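Local coordinates for dTDP-4-dehydrorhamnose Reductase (Yersinia enterocolitica, PDB 5U9C), which probably catalyses the NADPH-dependent reduction of dTDP-4-dehydro-beta-L-rhamnose to dTDP-beta-L-rhamnose, the last step in making this activated sugar, at residues N147-R153 with H211-F217; N201-W205 with L270-P274. All coordinates share one frame; numbering follows the deposited sequence. Where two conformers were deposited one is given.

Contact 1: residues N147-R153 with H211-F217; sequences NNHLIIR and HTGTLHF
R153 lays its guanidinium over T214, whose methyl CG2 sits 3.8 Å from NH1 on one face of the group, toward its rim. The same NH1 reaches past to H216 and gives NE2 a hydrogen bond of 3.1 Å in the plane of both groups, although guanidinium and imidazole are turned 61° apart. An extended chain from CG to NE carries the charge that far, while a salt bridge from NH2 to E138 and a bond from H216 ND1 to E263 O tie the two groups elsewhere in the chain. Further along this face, a water joins H149 NE2 and T214 OG1, R142 also binds that hydroxyl, and H149 ND1 bonds C145 O. Five backbone bonds, donated in turn by the two parallel strands, run from G213 N to H149 O (2.9 Å) to F217 N to R153 O. On the reverse face, I152 CG2 packs 3.7 Å from F217 CB, and L150 CD1 meets L215 CD1. As in Rossmann-type folds, helices flank the parallel sheet: helix 129-144 lies against H149, I151 and R153, helix 196-209 against L150, I152 and L215, and strand 100-106 continues the sheet beyond 149-154, with 213-217 outermost within the chain.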
ATOM      1  N   ASN D 147      34.227   1.147  -8.940  1.00 45.53           N
ATOM      2  CA  ASN D 147      34.527   1.057 -10.370  1.00 48.89           C
ATOM      3  C   ASN D 147      35.164  -0.287 -10.739  1.00 43.61           C
ATOM      4  O   ASN D 147      35.710  -0.446 -11.834  1.00 45.59           O
ATOM      5  CB  ASN D 147      35.461   2.219 -10.761  1.00 52.00           C
ATOM      6  CG  ASN D 147      35.380   2.579 -12.237  1.00 61.48           C
ATOM      7  OD1 ASN D 147      34.307   2.534 -12.843  1.00 71.98           O
ATOM      8  ND2 ASN D 147      36.514   3.008 -12.813  1.00 69.43           N
ATOM      9  N   ASN D 148      35.074  -1.266  -9.850  1.00 38.23           N
ATOM     10  CA  ASN D 148      35.732  -2.532 -10.115  1.00 38.08           C
ATOM     11  C   ASN D 148      34.970  -3.710  -9.505  1.00 34.38           C
ATOM     12  O   ASN D 148      35.548  -4.544  -8.808  1.00 33.52           O
ATOM     13  CB  ASN D 148      37.172  -2.440  -9.569  1.00 38.80           C
ATOM     14  CG  ASN D 148      38.129  -3.401 -10.244  1.00 40.53           C
ATOM     15  OD1 ASN D 148      37.960  -3.767 -11.410  1.00 39.95           O
ATOM     16  ND2 ASN D 148      39.188  -3.765  -9.527  1.00 43.47           N
ATOM     17  N   HIS D 149      33.657  -3.759  -9.744  1.00 31.39           N
ATOM     18  CA  HIS D 149      32.842  -4.871  -9.272  1.00 30.50           C
ATOM     19  C   HIS D 149      31.818  -5.235 -10.322  1.00 28.83           C
ATOM     20  O   HIS D 149      31.502  -4.419 -11.223  1.00 28.13           O
ATOM     21  CB  HIS D 149      32.090  -4.519  -7.997  1.00 31.56           C
ATOM     22  CG  HIS D 149      30.992  -3.522  -8.209  1.00 33.92           C
ATOM     23  ND1 HIS D 149      31.194  -2.159  -8.126  1.00 35.41           N
ATOM     24  CD2 HIS D 149      29.685  -3.691  -8.525  1.00 34.25           C
ATOM     25  CE1 HIS D 149      30.055  -1.533  -8.377  1.00 36.68           C
ATOM     26  NE2 HIS D 149      29.129  -2.437  -8.637  1.00 36.06           N
ATOM     27  N   LEU D 150      31.295  -6.446 -10.186  1.00 25.17           N
ATOM     28  CA  LEU D 150      30.201  -6.922 -11.022  1.00 25.34           C
ATOM     29  C   LEU D 150      29.215  -7.657 -10.114  1.00 24.89           C
ATOM     30  O   LEU D 150      29.592  -8.598  -9.391  1.00 25.55           O
ATOM     31  CB  LEU D 150      30.682  -7.837 -12.140  1.00 25.46           C
ATOM     32  CG  LEU D 150      29.575  -8.401 -13.049  1.00 26.03           C
ATOM     33  CD1 LEU D 150      28.736  -7.298 -13.682  1.00 27.72           C
ATOM     34  CD2 LEU D 150      30.140  -9.304 -14.131  1.00 25.88           C
ATOM     35  N   ILE D 151      27.966  -7.212 -10.132  1.00 23.71           N
ATOM     36  CA  ILE D 151      26.897  -7.836  -9.357  1.00 23.69           C
ATOM     37  C   ILE D 151      25.947  -8.444 -10.365  1.00 23.66           C
ATOM     38  O   ILE D 151      25.445  -7.737 -11.264  1.00 23.69           O
ATOM     39  CB  ILE D 151      26.170  -6.803  -8.491  1.00 24.25           C
ATOM     40  CG1 ILE D 151      27.100  -6.352  -7.362  1.00 25.31           C
ATOM     41  CG2 ILE D 151      24.872  -7.384  -7.922  1.00 24.60           C
ATOM     42  CD1 ILE D 151      26.643  -5.090  -6.657  1.00 26.90           C
ATOM     43  N   ILE D 152      25.741  -9.753 -10.255  1.00 25.62           N
ATOM     44  CA  ILE D 152      24.843 -10.470 -11.150  1.00 25.01           C
ATOM     45  C   ILE D 152      23.695 -11.035 -10.336  1.00 24.22           C
ATOM     46  O   ILE D 152      23.905 -11.776  -9.359  1.00 24.52           O
ATOM     47  CB  ILE D 152      25.521 -11.627 -11.866  1.00 26.44           C
ATOM     48  CG1 ILE D 152      26.769 -11.149 -12.614  1.00 27.13           C
ATOM     49  CG2 ILE D 152      24.524 -12.300 -12.821  1.00 26.67           C
ATOM     50  CD1 ILE D 152      27.522 -12.271 -13.302  1.00 28.83           C
ATOM     51  N   ARG D 153      22.484 -10.704 -10.740  1.00 23.26           N
ATOM     52  CA  ARG D 153      21.302 -11.223 -10.077  1.00 23.35           C
ATOM     53  C   ARG D 153      20.771 -12.382 -10.904  1.00 23.80           C
ATOM     54  O   ARG D 153      20.481 -12.233 -12.091  1.00 23.92           O
ATOM     55  CB  ARG D 153      20.234 -10.143  -9.899  1.00 23.25           C
ATOM     56  CG  ARG D 153      20.685  -8.926  -9.102  1.00 24.05           C
ATOM     57  CD  ARG D 153      19.519  -7.994  -8.795  1.00 24.24           C
ATOM     58  NE  ARG D 153      19.899  -6.820  -8.026  1.00 24.75           N
ATOM     59  CZ  ARG D 153      19.740  -5.544  -8.379  1.00 26.29           C
ATOM     60  NH1 ARG D 153      19.133  -5.189  -9.514  1.00 26.01           N
ATOM     61  NH2 ARG D 153      20.139  -4.598  -7.538  1.00 26.25           N
ATOM     62  N   HIS D 211      34.106  -6.900 -16.983  1.00 32.36           N
ATOM     63  CA  HIS D 211      32.848  -6.157 -17.067  1.00 32.23           C
ATOM     64  C   HIS D 211      32.443  -5.705 -15.666  1.00 30.37           C
ATOM     65  O   HIS D 211      32.661  -6.428 -14.690  1.00 30.15           O
ATOM     66  CB  HIS D 211      31.738  -7.008 -17.704  1.00 33.18           C
ATOM     67  CG  HIS D 211      30.455  -6.271 -17.858  1.00 33.45           C
ATOM     68  ND1 HIS D 211      30.317  -5.211 -18.723  1.00 36.63           N
ATOM     69  CD2 HIS D 211      29.263  -6.408 -17.234  1.00 34.43           C
ATOM     70  CE1 HIS D 211      29.092  -4.725 -18.627  1.00 36.65           C
ATOM     71  NE2 HIS D 211      28.434  -5.436 -17.731  1.00 35.72           N
ATOM     72  N   THR D 212      31.884  -4.501 -15.560  1.00 29.60           N
ATOM     73  CA  THR D 212      31.495  -3.942 -14.264  1.00 29.35           C
ATOM     74  C   THR D 212      30.047  -3.453 -14.218  1.00 29.65           C
ATOM     75  O   THR D 212      29.439  -3.193 -15.245  1.00 29.88           O
ATOM     76  CB  THR D 212      32.408  -2.763 -13.849  1.00 29.61           C
ATOM     77  OG1 THR D 212      32.361  -1.746 -14.845  1.00 30.54           O
ATOM     78  CG2 THR D 212      33.876  -3.210 -13.663  1.00 30.16           C
ATOM     79  N   GLY D 213      29.515  -3.309 -13.005  1.00 28.48           N
ATOM     80  CA  GLY D 213      28.147  -2.815 -12.819  1.00 28.19           C
ATOM     81  C   GLY D 213      27.202  -3.880 -12.286  1.00 27.06           C
ATOM     82  O   GLY D 213      27.635  -4.781 -11.592  1.00 25.67           O
ATOM     83  N   THR D 214      25.916  -3.745 -12.601  1.00 26.00           N
ATOM     84  CA  THR D 214      24.877  -4.666 -12.129  1.00 26.68           C
ATOM     85  C   THR D 214      24.116  -5.222 -13.329  1.00 26.71           C
ATOM     86  O   THR D 214      23.695  -4.461 -14.215  1.00 27.07           O
ATOM     87  CB  THR D 214      23.924  -3.974 -11.130  1.00 28.45           C
ATOM     88  OG1 THR D 214      24.639  -3.672  -9.915  1.00 29.64           O
ATOM     89  CG2 THR D 214      22.733  -4.889 -10.752  1.00 29.31           C
ATOM     90  N   LEU D 215      23.941  -6.539 -13.352  0.50 25.21           N
ATOM     91  CA  LEU D 215      23.218  -7.219 -14.419  0.50 25.18           C
ATOM     92  C   LEU D 215      22.265  -8.261 -13.874  0.50 24.70           C
ATOM     93  O   LEU D 215      22.478  -8.813 -12.804  0.50 24.63           O
ATOM     94  CB  LEU D 215      24.197  -7.936 -15.345  0.50 25.36           C
ATOM     95  CG  LEU D 215      25.050  -7.103 -16.283  0.50 26.37           C
ATOM     96  CD1 LEU D 215      26.176  -7.943 -16.859  0.50 26.79           C
ATOM     97  CD2 LEU D 215      24.179  -6.517 -17.390  0.50 26.48           C
ATOM     98  N   HIS D 216      21.205  -8.502 -14.628  1.00 24.63           N
ATOM     99  CA  HIS D 216      20.250  -9.563 -14.354  1.00 24.29           C
ATOM    100  C   HIS D 216      20.572 -10.639 -15.379  1.00 25.02           C
ATOM    101  O   HIS D 216      20.630 -10.348 -16.571  1.00 23.07           O
ATOM    102  CB  HIS D 216      18.845  -9.050 -14.617  1.00 24.48           C
ATOM    103  CG  HIS D 216      18.346  -8.119 -13.570  1.00 24.25           C
ATOM    104  ND1 HIS D 216      17.039  -7.685 -13.532  1.00 24.40           N
ATOM    105  CD2 HIS D 216      18.940  -7.637 -12.452  1.00 24.49           C
ATOM    106  CE1 HIS D 216      16.871  -6.910 -12.475  1.00 25.55           C
ATOM    107  NE2 HIS D 216      18.010  -6.852 -11.811  1.00 25.26           N
ATOM    108  N   PHE D 217      20.760 -11.879 -14.930  1.00 24.72           N
ATOM    109  CA  PHE D 217      21.075 -12.971 -15.841  1.00 25.93           C
ATOM    110  C   PHE D 217      20.046 -14.090 -15.657  1.00 26.00           C
ATOM    111  O   PHE D 217      20.076 -14.846 -14.665  1.00 24.76           O
ATOM    112  CB  PHE D 217      22.520 -13.481 -15.649  1.00 25.48           C
ATOM    113  CG  PHE D 217      22.971 -14.430 -16.746  1.00 26.62           C
ATOM    114  CD1 PHE D 217      22.602 -15.765 -16.713  1.00 27.47           C
ATOM    115  CD2 PHE D 217      23.726 -13.985 -17.816  1.00 27.93           C
ATOM    116  CE1 PHE D 217      22.981 -16.635 -17.711  1.00 28.03           C
ATOM    117  CE2 PHE D 217      24.116 -14.861 -18.819  1.00 29.20           C
ATOM    118  CZ  PHE D 217      23.743 -16.188 -18.763  1.00 29.18           C
TER
HETATM  119  O   HOH W   1      26.550  -1.786  -9.670  1.00 28.22           O

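Contact 2: residues N201-W205 with L270-P274; sequences NFIIW and LSDAP
W205 and A273 meet squarely, the methyl CB standing 3.5 Å from the centroid of the indole six-membered ring and 8° off its normal, a CH-pi contact over the face. At the indole edge NE1 gives D272 OD1 a weak hydrogen bond of 3.0 Å, bent to 139° at the hydrogen, the carboxylate plane steep to the ring. P274 CD fits 3.6 Å from W205 CB, and L270 CB lies beside CH2 at the far end of the indole. CG anti to the backbone N (chi1 174°) sends W205 out to the loop, whereas F202, one turn earlier, meets it with its ring edge: CE1 touches L270 CD1 at 3.9 Å and also A273 CB, which both aromatic rings share. A type I turn from L270 to A273, closed by A273 N to L270 O, sets L270, D272 and A273, with P274 following; K275 NZ bonds the carbonyls of L270 and A273, and K209 makes a long, weak ion pair with D272. The contact packs the loop between strand 261-262 and helix 279-288 onto helix 196-209, whose F202 and I203 rest on I152 of strand 149-154, while F202 and L270 touch L215 of strand 213-217.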
ATOM      1  N   ASN D 201      29.385 -19.809 -18.257  1.00 31.16           N
ATOM      2  CA  ASN D 201      29.992 -19.336 -19.493  1.00 32.52           C
ATOM      3  C   ASN D 201      30.062 -17.802 -19.527  1.00 30.69           C
ATOM      4  O   ASN D 201      31.066 -17.241 -19.987  1.00 31.41           O
ATOM      5  CB  ASN D 201      29.229 -19.872 -20.707  1.00 34.09           C
ATOM      6  CG  ASN D 201      29.333 -21.398 -20.843  1.00 37.95           C
ATOM      7  OD1 ASN D 201      30.317 -22.009 -20.410  1.00 40.48           O
ATOM      8  ND2 ASN D 201      28.330 -22.010 -21.463  1.00 36.78           N
ATOM      9  N   PHE D 202      29.002 -17.145 -19.051  1.00 28.58           N
ATOM     10  CA  PHE D 202      28.963 -15.693 -19.014  1.00 28.36           C
ATOM     11  C   PHE D 202      30.016 -15.153 -18.051  1.00 28.07           C
ATOM     12  O   PHE D 202      30.679 -14.154 -18.350  1.00 27.61           O
ATOM     13  CB  PHE D 202      27.586 -15.126 -18.635  1.00 27.56           C
ATOM     14  CG  PHE D 202      27.597 -13.628 -18.489  1.00 27.41           C
ATOM     15  CD1 PHE D 202      27.500 -12.817 -19.607  1.00 27.56           C
ATOM     16  CD2 PHE D 202      27.809 -13.036 -17.258  1.00 27.19           C
ATOM     17  CE1 PHE D 202      27.548 -11.437 -19.491  1.00 27.96           C
ATOM     18  CE2 PHE D 202      27.887 -11.659 -17.137  1.00 27.59           C
ATOM     19  CZ  PHE D 202      27.748 -10.864 -18.249  1.00 27.57           C
ATOM     20  N   ILE D 203      30.163 -15.817 -16.907  1.00 27.97           N
ATOM     21  CA  ILE D 203      31.130 -15.407 -15.907  1.00 28.00           C
ATOM     22  C   ILE D 203      32.569 -15.490 -16.448  1.00 30.30           C
ATOM     23  O   ILE D 203      33.373 -14.587 -16.180  1.00 29.92           O
ATOM     24  CB  ILE D 203      30.956 -16.200 -14.606  1.00 27.43           C
ATOM     25  CG1 ILE D 203      29.668 -15.734 -13.910  1.00 27.69           C
ATOM     26  CG2 ILE D 203      32.146 -15.988 -13.694  1.00 28.04           C
ATOM     27  CD1 ILE D 203      29.297 -16.526 -12.680  1.00 29.05           C
ATOM     28  N   ILE D 204      32.890 -16.549 -17.200  1.00 29.96           N
ATOM     29  CA  ILE D 204      34.233 -16.692 -17.786  1.00 31.85           C
ATOM     30  C   ILE D 204      34.483 -15.503 -18.733  1.00 31.47           C
ATOM     31  O   ILE D 204      35.546 -14.877 -18.710  1.00 30.71           O
ATOM     32  CB  ILE D 204      34.388 -18.048 -18.515  1.00 33.78           C
ATOM     33  CG1 ILE D 204      34.210 -19.220 -17.528  1.00 34.77           C
ATOM     34  CG2 ILE D 204      35.736 -18.145 -19.233  1.00 36.06           C
ATOM     35  CD1 ILE D 204      35.267 -19.311 -16.442  1.00 35.51           C
ATOM     36  N   TRP D 205      33.475 -15.172 -19.527  1.00 30.95           N
ATOM     37  CA  TRP D 205      33.554 -14.036 -20.438  1.00 31.90           C
ATOM     38  C   TRP D 205      33.739 -12.739 -19.644  1.00 31.33           C
ATOM     39  O   TRP D 205      34.563 -11.901 -20.011  1.00 31.87           O
ATOM     40  CB  TRP D 205      32.291 -13.965 -21.325  1.00 31.97           C
ATOM     41  CG  TRP D 205      32.198 -12.743 -22.204  1.00 32.92           C
ATOM     42  CD1 TRP D 205      32.609 -12.631 -23.495  1.00 34.15           C
ATOM     43  CD2 TRP D 205      31.665 -11.456 -21.841  1.00 34.21           C
ATOM     44  NE1 TRP D 205      32.366 -11.358 -23.967  1.00 34.62           N
ATOM     45  CE2 TRP D 205      31.799 -10.614 -22.970  1.00 34.66           C
ATOM     46  CE3 TRP D 205      31.105 -10.933 -20.674  1.00 33.79           C
ATOM     47  CZ2 TRP D 205      31.376  -9.283 -22.967  1.00 36.19           C
ATOM     48  CZ3 TRP D 205      30.680  -9.604 -20.671  1.00 35.80           C
ATOM     49  CH2 TRP D 205      30.820  -8.797 -21.811  1.00 35.42           C
ATOM     50  N   LEU D 270      26.158  -6.135 -24.511  1.00 42.00           N
ATOM     51  CA  LEU D 270      27.375  -6.944 -24.398  1.00 41.47           C
ATOM     52  C   LEU D 270      27.376  -7.851 -25.631  1.00 41.30           C
ATOM     53  O   LEU D 270      27.070  -9.029 -25.553  1.00 39.22           O
ATOM     54  CB  LEU D 270      27.342  -7.736 -23.096  1.00 39.77           C
ATOM     55  CG  LEU D 270      27.068  -6.880 -21.867  1.00 38.47           C
ATOM     56  CD1 LEU D 270      27.155  -7.734 -20.619  1.00 36.43           C
ATOM     57  CD2 LEU D 270      28.040  -5.715 -21.783  1.00 39.50           C
ATOM     58  N   SER D 271      27.715  -7.269 -26.775  1.00 44.44           N
ATOM     59  CA  SER D 271      27.624  -7.958 -28.084  1.00 46.82           C
ATOM     60  C   SER D 271      28.181  -9.377 -28.186  1.00 44.39           C
ATOM     61  O   SER D 271      27.503 -10.250 -28.717  1.00 45.28           O
ATOM     62  CB  SER D 271      28.214  -7.083 -29.204  1.00 49.69           C
ATOM     63  OG  SER D 271      29.564  -6.749 -28.920  1.00 55.19           O
ATOM     64  N   ASP D 272      29.375  -9.633 -27.667  1.00 43.07           N
ATOM     65  CA  ASP D 272      29.937 -10.990 -27.802  1.00 44.44           C
ATOM     66  C   ASP D 272      29.797 -11.881 -26.555  1.00 41.03           C
ATOM     67  O   ASP D 272      30.371 -12.958 -26.510  1.00 41.00           O
ATOM     68  CB  ASP D 272      31.406 -10.925 -28.255  1.00 49.09           C
ATOM     69  CG  ASP D 272      32.322 -10.337 -27.200  1.00 53.74           C
ATOM     70  OD1 ASP D 272      31.847  -9.567 -26.332  1.00 58.39           O
ATOM     71  OD2 ASP D 272      33.535 -10.640 -27.239  1.00 64.58           O
ATOM     72  N   ALA D 273      29.035 -11.446 -25.554  1.00 37.46           N
ATOM     73  CA  ALA D 273      28.881 -12.249 -24.346  1.00 35.66           C
ATOM     74  C   ALA D 273      27.925 -13.406 -24.584  1.00 34.38           C
ATOM     75  O   ALA D 273      26.972 -13.254 -25.333  1.00 34.87           O
ATOM     76  CB  ALA D 273      28.354 -11.400 -23.207  1.00 34.23           C
ATOM     77  N   PRO D 274      28.178 -14.560 -23.950  1.00 33.94           N
ATOM     78  CA  PRO D 274      27.229 -15.674 -24.038  1.00 35.57           C
ATOM     79  C   PRO D 274      25.950 -15.283 -23.279  1.00 35.99           C
ATOM     80  O   PRO D 274      26.033 -14.873 -22.117  1.00 36.03           O
ATOM     81  CB  PRO D 274      27.943 -16.825 -23.322  1.00 35.44           C
ATOM     82  CG  PRO D 274      29.297 -16.335 -22.969  1.00 36.16           C
ATOM     83  CD  PRO D 274      29.290 -14.854 -23.038  1.00 34.57           C
TER

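From the N terminus, strand 149-154 comes first, then helix 196-209, strand 213-217 and finally the loop 270-274. Contact 1 closes a loop of 57 residues by pairing 147-153 with 211-217, and contact 2 closes one of 64 by bringing 270-274 back to 201-205. Because 201-205 falls inside the first loop and 270-274 beyond it, the two closures cross, and helix 196-209 leads directly into the edge strand. They also touch: F217 CE2 lies 3.5 Å from F202 CB, and H211 CE1 meets L270 CD2 at 3.5 Å. The loop thus touches both helix 196-209 and the segment carrying the last strand, so sheet edge, helix and loop meet at one place.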